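Local structure of superoxide dismutase [Mn/Fe] (3AK2) at residues 116-121 and 184-189; 130-135 and 143-148. The protein catalyses the dismutation of superoxide to molecular oxygen and hydrogen peroxide at a metal centre that holds manganese here and, as a cambialistic enzyme, can also work with iron. One frame throughout, in Å; residues are numbered along the deposited sequence.

Contact 1 of 2, residues 116-121 and 184-189; sequences ALFSAA and ENWWNV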
loop_
_atom_site.group_PDB
_atom_site.type_symbol
_atom_site.label_atom_id
_atom_site.label_comp_id
_atom_site.label_asym_id
_atom_site.label_seq_id
_atom_site.Cartn_x
_atom_site.Cartn_y
_atom_site.Cartn_z
ATOM N N ALA A 116 -11.556 18.395 -16.542
ATOM C CA ALA A 116 -12.461 17.947 -15.493
ATOM C C ALA A 116 -12.027 16.598 -14.918
ATOM O O ALA A 116 -12.068 16.395 -13.706
ATOM C CB ALA A 116 -13.892 17.876 -16.017
ATOM N N LEU A 117 -11.602 15.682 -15.784
ATOM C CA LEU A 117 -11.197 14.352 -15.334
ATOM C C LEU A 117 -9.876 14.396 -14.572
ATOM O O LEU A 117 -9.749 13.795 -13.504
ATOM C CB LEU A 117 -11.109 13.376 -16.511
ATOM C CG LEU A 117 -10.715 11.929 -16.181
ATOM C CD1 LEU A 117 -11.675 11.304 -15.177
ATOM C CD2 LEU A 117 -10.643 11.083 -17.438
ATOM N N PHE A 118 -8.905 15.114 -15.126
ATOM C CA PHE A 118 -7.614 15.281 -14.471
ATOM C C PHE A 118 -7.785 15.959 -13.114
ATOM O O PHE A 118 -7.183 15.534 -12.126
ATOM C CB PHE A 118 -6.648 16.063 -15.367
ATOM C CG PHE A 118 -5.232 16.100 -14.850
ATOM C CD1 PHE A 118 -4.297 15.164 -15.280
ATOM C CD2 PHE A 118 -4.835 17.074 -13.941
ATOM C CE1 PHE A 118 -2.985 15.200 -14.804
ATOM C CE2 PHE A 118 -3.534 17.113 -13.463
ATOM C CZ PHE A 118 -2.609 16.177 -13.895
ATOM N N SER A 119 -8.612 17.002 -13.060
ATOM C CA SER A 119 -8.877 17.692 -11.800
ATOM C C SER A 119 -9.516 16.770 -10.772
ATOM O O SER A 119 -9.151 16.809 -9.599
ATOM C CB SER A 119 -9.757 18.922 -12.016
ATOM O OG SER A 119 -9.050 19.906 -12.748
ATOM N N ALA A 120 -10.455 15.935 -11.214
ATOM C CA ALA A 120 -11.104 14.978 -10.319
ATOM C C ALA A 120 -10.101 13.948 -9.809
ATOM O O ALA A 120 -10.093 13.616 -8.621
ATOM C CB ALA A 120 -12.270 14.291 -11.015
ATOM N N ALA A 121 -9.251 13.451 -10.703
ATOM C CA ALA A 121 -8.194 12.520 -10.301
ATOM C C ALA A 121 -7.289 13.139 -9.232
ATOM O O ALA A 121 -6.992 12.502 -8.221
ATOM C CB ALA A 121 -7.386 12.074 -11.502
ATOM N N GLU A 184 -7.636 23.735 -8.877
ATOM C CA GLU A 184 -8.237 24.663 -9.832
ATOM C C GLU A 184 -7.267 25.783 -10.219
ATOM O O GLU A 184 -7.148 26.138 -11.395
ATOM C CB GLU A 184 -9.542 25.243 -9.276
ATOM C CG GLU A 184 -10.697 24.240 -9.206
ATOM C CD GLU A 184 -11.109 23.701 -10.569
ATOM O OE1 GLU A 184 -11.101 24.472 -11.555
ATOM O OE2 GLU A 184 -11.452 22.504 -10.653
ATOM N N ASN A 185 -6.567 26.316 -9.224
ATOM C CA ASN A 185 -5.602 27.389 -9.446
ATOM C C ASN A 185 -4.336 26.944 -10.176
ATOM O O ASN A 185 -3.750 27.712 -10.940
ATOM C CB ASN A 185 -5.249 28.068 -8.124
ATOM C CG ASN A 185 -6.226 29.163 -7.762
ATOM O OD1 ASN A 185 -6.181 30.254 -8.327
ATOM N ND2 ASN A 185 -7.111 28.882 -6.813
ATOM N N TRP A 186 -3.934 25.696 -9.953
ATOM C CA TRP A 186 -2.723 25.139 -10.558
ATOM C C TRP A 186 -2.739 25.186 -12.090
ATOM O O TRP A 186 -1.696 25.361 -12.720
ATOM C CB TRP A 186 -2.505 23.712 -10.043
ATOM C CG TRP A 186 -1.452 22.908 -10.749
ATOM C CD1 TRP A 186 -0.110 22.904 -10.493
ATOM C CD2 TRP A 186 -1.666 21.964 -11.802
ATOM N NE1 TRP A 186 0.526 22.019 -11.332
ATOM C CE2 TRP A 186 -0.405 21.429 -12.146
ATOM C CE3 TRP A 186 -2.803 21.519 -12.491
ATOM C CZ2 TRP A 186 -0.249 20.468 -13.150
ATOM C CZ3 TRP A 186 -2.647 20.566 -13.487
ATOM C CH2 TRP A 186 -1.378 20.048 -13.804
ATOM N N TRP A 187 -3.923 25.063 -12.688
ATOM C CA TRP A 187 -4.047 25.140 -14.145
ATOM C C TRP A 187 -3.467 26.428 -14.727
ATOM O O TRP A 187 -2.994 26.440 -15.860
ATOM C CB TRP A 187 -5.504 24.981 -14.576
ATOM C CG TRP A 187 -6.023 23.611 -14.313
ATOM C CD1 TRP A 187 -6.826 23.222 -13.281
ATOM C CD2 TRP A 187 -5.749 22.433 -15.076
ATOM N NE1 TRP A 187 -7.077 21.872 -13.358
ATOM C CE2 TRP A 187 -6.432 21.365 -14.453
ATOM C CE3 TRP A 187 -4.997 22.176 -16.231
ATOM C CZ2 TRP A 187 -6.381 20.056 -14.945
ATOM C CZ3 TRP A 187 -4.950 20.875 -16.721
ATOM C CH2 TRP A 187 -5.643 19.833 -16.078
ATOM N N ASN A 188 -3.482 27.497 -13.935
ATOM C CA ASN A 188 -2.984 28.797 -14.384
ATOM C C ASN A 188 -1.468 28.891 -14.516
ATOM O O ASN A 188 -0.949 29.872 -15.056
ATOM C CB ASN A 188 -3.511 29.899 -13.471
ATOM C CG ASN A 188 -5.013 30.009 -13.514
ATOM O OD1 ASN A 188 -5.591 30.337 -14.551
ATOM N ND2 ASN A 188 -5.660 29.725 -12.391
ATOM N N VAL A 189 -0.759 27.869 -14.033
ATOM C CA VAL A 189 0.702 27.829 -14.154
ATOM C C VAL A 189 1.239 26.614 -14.930
ATOM O O VAL A 189 2.448 26.408 -14.998
ATOM C CB VAL A 189 1.423 27.950 -12.771
ATOM C CG1 VAL A 189 1.102 29.285 -12.097
ATOM C CG2 VAL A 189 1.077 26.773 -11.853
#
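F118, W186 and W187 meet in an aromatic cluster, an instance of how a helix can be joined to a neighbouring helical turn by flat side chains with a single polar bond at their margin. The helix carrying 116-121 sends F118 across with its CG anti to the backbone N, which swings the ring off the helix and against the two indoles. Its CD2 lies 3.5 Å from CZ2 of W187, and its CE2 3.6 Å from CZ3 of W186. The two approaches differ in kind: the planes of F118 and W186 are nearly parallel, 11° apart, but slid so far that the rings barely overlap, whereas the W187 six-membered ring is inclined to F118 at 71°. W186 also places its CZ3 over the centre of the W187 ring, 3.7 Å above the plane, so each ring touches the other two. At the indole edge, W187 NE1 donates to S119 OG over 2.9 Å; the bond is bent, 139° at the hydrogen, and OG lies somewhat out of the ring plane. S119 OG is hydrogen-bonded to K115 O as well, which helps to fix the hydroxyl. A leucine in place of W187 would probably leave S119 OG without its indole donor and open a gap beside F118. The packing is looser toward solvent, where exposed E184 brings OE2 no nearer than 4.1 Å to S119 OG and makes its salt bridge with K123 instead. Within the C-terminal domain of the iron/manganese superoxide dismutase fold, the contact joins helix 111-123 to helix 179-186 and the short 3-10 turn that carries W187, with F118 and W186 both resting on I164 of strand 159-165, while L117 and A121 turn to I144 of strand 141-148.

Contact 2 of 2, residues 130-135 and 143-148; sequences WGVLAF and RILQVE. With EDO (1,2-ethanediol), chain F.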
loop_
_atom_site.group_PDB
_atom_site.type_symbol
_atom_site.label_atom_id
_atom_site.label_comp_id
_atom_site.label_asym_id
_atom_site.label_seq_id
_atom_site.Cartn_x
_atom_site.Cartn_y
_atom_site.Cartn_z
ATOM N N TRP A 130 -0.243 12.151 -6.221
ATOM C CA TRP A 130 -0.096 12.880 -7.475
ATOM C C TRP A 130 -1.239 12.572 -8.414
ATOM O O TRP A 130 -1.736 11.450 -8.445
ATOM C CB TRP A 130 1.198 12.453 -8.185
ATOM C CG TRP A 130 2.424 12.636 -7.372
ATOM C CD1 TRP A 130 2.889 11.808 -6.390
ATOM C CD2 TRP A 130 3.369 13.710 -7.473
ATOM N NE1 TRP A 130 4.051 12.311 -5.861
ATOM C CE2 TRP A 130 4.371 13.476 -6.508
ATOM C CE3 TRP A 130 3.461 14.852 -8.284
ATOM C CZ2 TRP A 130 5.450 14.340 -6.326
ATOM C CZ3 TRP A 130 4.538 15.705 -8.107
ATOM C CH2 TRP A 130 5.513 15.449 -7.131
ATOM N N GLY A 131 -1.639 13.575 -9.192
ATOM C CA GLY A 131 -2.423 13.347 -10.405
ATOM C C GLY A 131 -1.457 13.272 -11.573
ATOM O O GLY A 131 -0.543 14.090 -11.673
ATOM N N VAL A 132 -1.643 12.283 -12.444
ATOM C CA VAL A 132 -0.673 12.010 -13.504
ATOM C C VAL A 132 -1.324 11.843 -14.872
ATOM O O VAL A 132 -2.254 11.052 -15.034
ATOM C CB VAL A 132 0.176 10.741 -13.179
ATOM C CG1 VAL A 132 1.155 10.421 -14.312
ATOM C CG2 VAL A 132 0.923 10.901 -11.850
ATOM N N LEU A 133 -0.831 12.612 -15.841
ATOM C CA LEU A 133 -1.107 12.359 -17.245
ATOM C C LEU A 133 0.121 11.673 -17.824
ATOM O O LEU A 133 1.226 12.226 -17.786
ATOM C CB LEU A 133 -1.390 13.667 -17.995
ATOM C CG LEU A 133 -1.588 13.557 -19.513
ATOM C CD1 LEU A 133 -2.851 12.783 -19.843
ATOM C CD2 LEU A 133 -1.633 14.938 -20.151
ATOM N N ALA A 134 -0.081 10.476 -18.365
ATOM C CA ALA A 134 1.018 9.663 -18.849
ATOM C C ALA A 134 0.823 9.248 -20.296
ATOM O O ALA A 134 -0.304 9.195 -20.793
ATOM C CB ALA A 134 1.198 8.426 -17.965
ATOM N N PHE A 135 1.941 8.968 -20.954
ATOM C CA PHE A 135 1.957 8.364 -22.275
ATOM C C PHE A 135 2.141 6.857 -22.132
ATOM O O PHE A 135 3.094 6.394 -21.505
ATOM C CB PHE A 135 3.089 8.960 -23.113
ATOM C CG PHE A 135 3.125 8.472 -24.535
ATOM C CD1 PHE A 135 2.329 9.069 -25.503
ATOM C CD2 PHE A 135 3.969 7.429 -24.910
ATOM C CE1 PHE A 135 2.369 8.636 -26.826
ATOM C CE2 PHE A 135 4.012 6.991 -26.230
ATOM C CZ PHE A 135 3.212 7.600 -27.185
ATOM N N ARG A 143 -3.020 8.395 -20.913
ATOM C CA ARG A 143 -3.775 7.780 -19.829
ATOM C C ARG A 143 -3.671 8.688 -18.613
ATOM O O ARG A 143 -2.634 9.310 -18.387
ATOM C CB ARG A 143 -3.193 6.405 -19.475
ATOM C CG ARG A 143 -3.235 5.341 -20.578
ATOM C CD ARG A 143 -4.647 4.809 -20.778
ATOM N NE ARG A 143 -4.722 3.747 -21.782
ATOM C CZ ARG A 143 -5.040 3.938 -23.060
ATOM N NH1 ARG A 143 -5.094 2.903 -23.888
ATOM N NH2 ARG A 143 -5.304 5.154 -23.516
ATOM N N ILE A 144 -4.742 8.769 -17.832
ATOM C CA ILE A 144 -4.703 9.476 -16.553
ATOM C C ILE A 144 -4.751 8.458 -15.422
ATOM O O ILE A 144 -5.499 7.477 -15.489
ATOM C CB ILE A 144 -5.858 10.513 -16.410
ATOM C CG1 ILE A 144 -5.737 11.597 -17.486
ATOM C CG2 ILE A 144 -5.872 11.151 -15.007
ATOM C CD1 ILE A 144 -6.944 12.524 -17.591
ATOM N N LEU A 145 -3.935 8.683 -14.395
ATOM C CA LEU A 145 -4.004 7.869 -13.179
ATOM C C LEU A 145 -3.610 8.679 -11.945
ATOM O O LEU A 145 -3.137 9.818 -12.057
ATOM C CB LEU A 145 -3.145 6.596 -13.299
ATOM C CG LEU A 145 -1.617 6.705 -13.216
ATOM C CD1 LEU A 145 -1.009 5.363 -12.838
ATOM C CD2 LEU A 145 -0.987 7.240 -14.499
ATOM N N GLN A 146 -3.829 8.086 -10.772
ATOM C CA GLN A 146 -3.334 8.626 -9.513
ATOM C C GLN A 146 -2.124 7.844 -9.044
ATOM O O GLN A 146 -1.988 6.638 -9.325
ATOM C CB GLN A 146 -4.381 8.505 -8.416
ATOM C CG GLN A 146 -5.647 9.290 -8.642
ATOM C CD GLN A 146 -6.683 9.005 -7.578
ATOM O OE1 GLN A 146 -6.677 7.943 -6.954
ATOM N NE2 GLN A 146 -7.589 9.954 -7.368
ATOM N N VAL A 147 -1.268 8.524 -8.296
ATOM C CA VAL A 147 -0.197 7.868 -7.559
ATOM C C VAL A 147 -0.336 8.274 -6.094
ATOM O O VAL A 147 -0.526 9.456 -5.795
ATOM C CB VAL A 147 1.194 8.258 -8.121
ATOM C CG1 VAL A 147 2.318 7.723 -7.242
ATOM C CG2 VAL A 147 1.353 7.769 -9.561
ATOM N N GLU A 148 -0.279 7.298 -5.189
ATOM C CA GLU A 148 -0.269 7.568 -3.749
ATOM C C GLU A 148 1.176 7.569 -3.256
ATOM O O GLU A 148 2.026 6.877 -3.823
ATOM C CB GLU A 148 -1.129 6.548 -2.997
ATOM C CG GLU A 148 -2.624 6.755 -3.242
ATOM C CD GLU A 148 -3.520 5.761 -2.520
ATOM O OE1 GLU A 148 -4.673 5.596 -2.972
ATOM O OE2 GLU A 148 -3.086 5.149 -1.513
HETATM C C1 EDO F . 0.125 4.446 1.955
HETATM O O1 EDO F . 1.225 5.213 2.456
HETATM C C2 EDO F . -0.094 4.783 0.487
HETATM O O2 EDO F . -1.107 5.789 0.390
#
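V147 O takes the shortest bond of the pair, from W130 N at 2.7 Å, with the donor in the carbonyl plane. V147 N returns a bond to W130 O, and the same reciprocal arrangement recurs at V132 with L145 and at A134 with R143, a worked case of antiparallel pairing in which hydrogen-bonded pairs alternate with non-hydrogen-bonded ones. At the pairs between, CA-H groups supplement the N-H donors: I144 CA lies 3.3 Å from V132 O, and Q146 CA similarly approaches W130 O. The strands of this beta hairpin run at 146° to one another. On the face bearing W130, V132 and A134, V132 is the hub. Its CG1 lies 3.8 Å from L145 CD2, the two side chains side by side and pointing the same way, while its CG2 meets V147 CG2 at 3.9 Å. L145 reaches V132 because its CG sits between the backbone N and the carbonyl carbon (chi1 74°), a crowded position that draws CD2 inward. On the other face L133 CD1 touches I144 CG1 at 3.9 Å, and G131, without a side chain, pairs with Q146. R143 leads its charged end away to a salt bridge with E141 of its own chain, and its NE bonds to Y7 OH of the second subunit. At the strand end, E148 forms salt bridges through OE1 with R67 of the second subunit and through OE2 with K149 of the third; OE2 also accepts from O2 of an ethanediol at 2.8 Å. W130, whose ring meets the metal ligand H79 edge-to-face, lies close to the manganese. The chemistry thus implies a hairpin held by backbone bonds and apolar side chains, which sets the indole of W130 beside the metal site, while E148 and R143 NE tie its rim to neighbouring subunits.

Contacts 1 and 2 illustrate how one domain varies its chemistry with position. Both are largely buried, but contact 1 lies farther from the chain centre and has an exposed margin, whereas every touching residue of contact 2 is buried. Contact 1 joins a helix to a helix and its 3-10 extension through side chains; contact 2 pairs two neighbouring strands chiefly through their backbones. The two meet directly: F118 CE1 packs 3.5 Å from L133 N, and A121 O probably accepts a hydrogen bond from Q146 NE2 at 2.8 Å. Helix 111-123 thereby covers the hairpin face bearing L133 and I144. Both contacts touch the second subunit, through apolar packing in contact 1 and also through charged groups in contact 2.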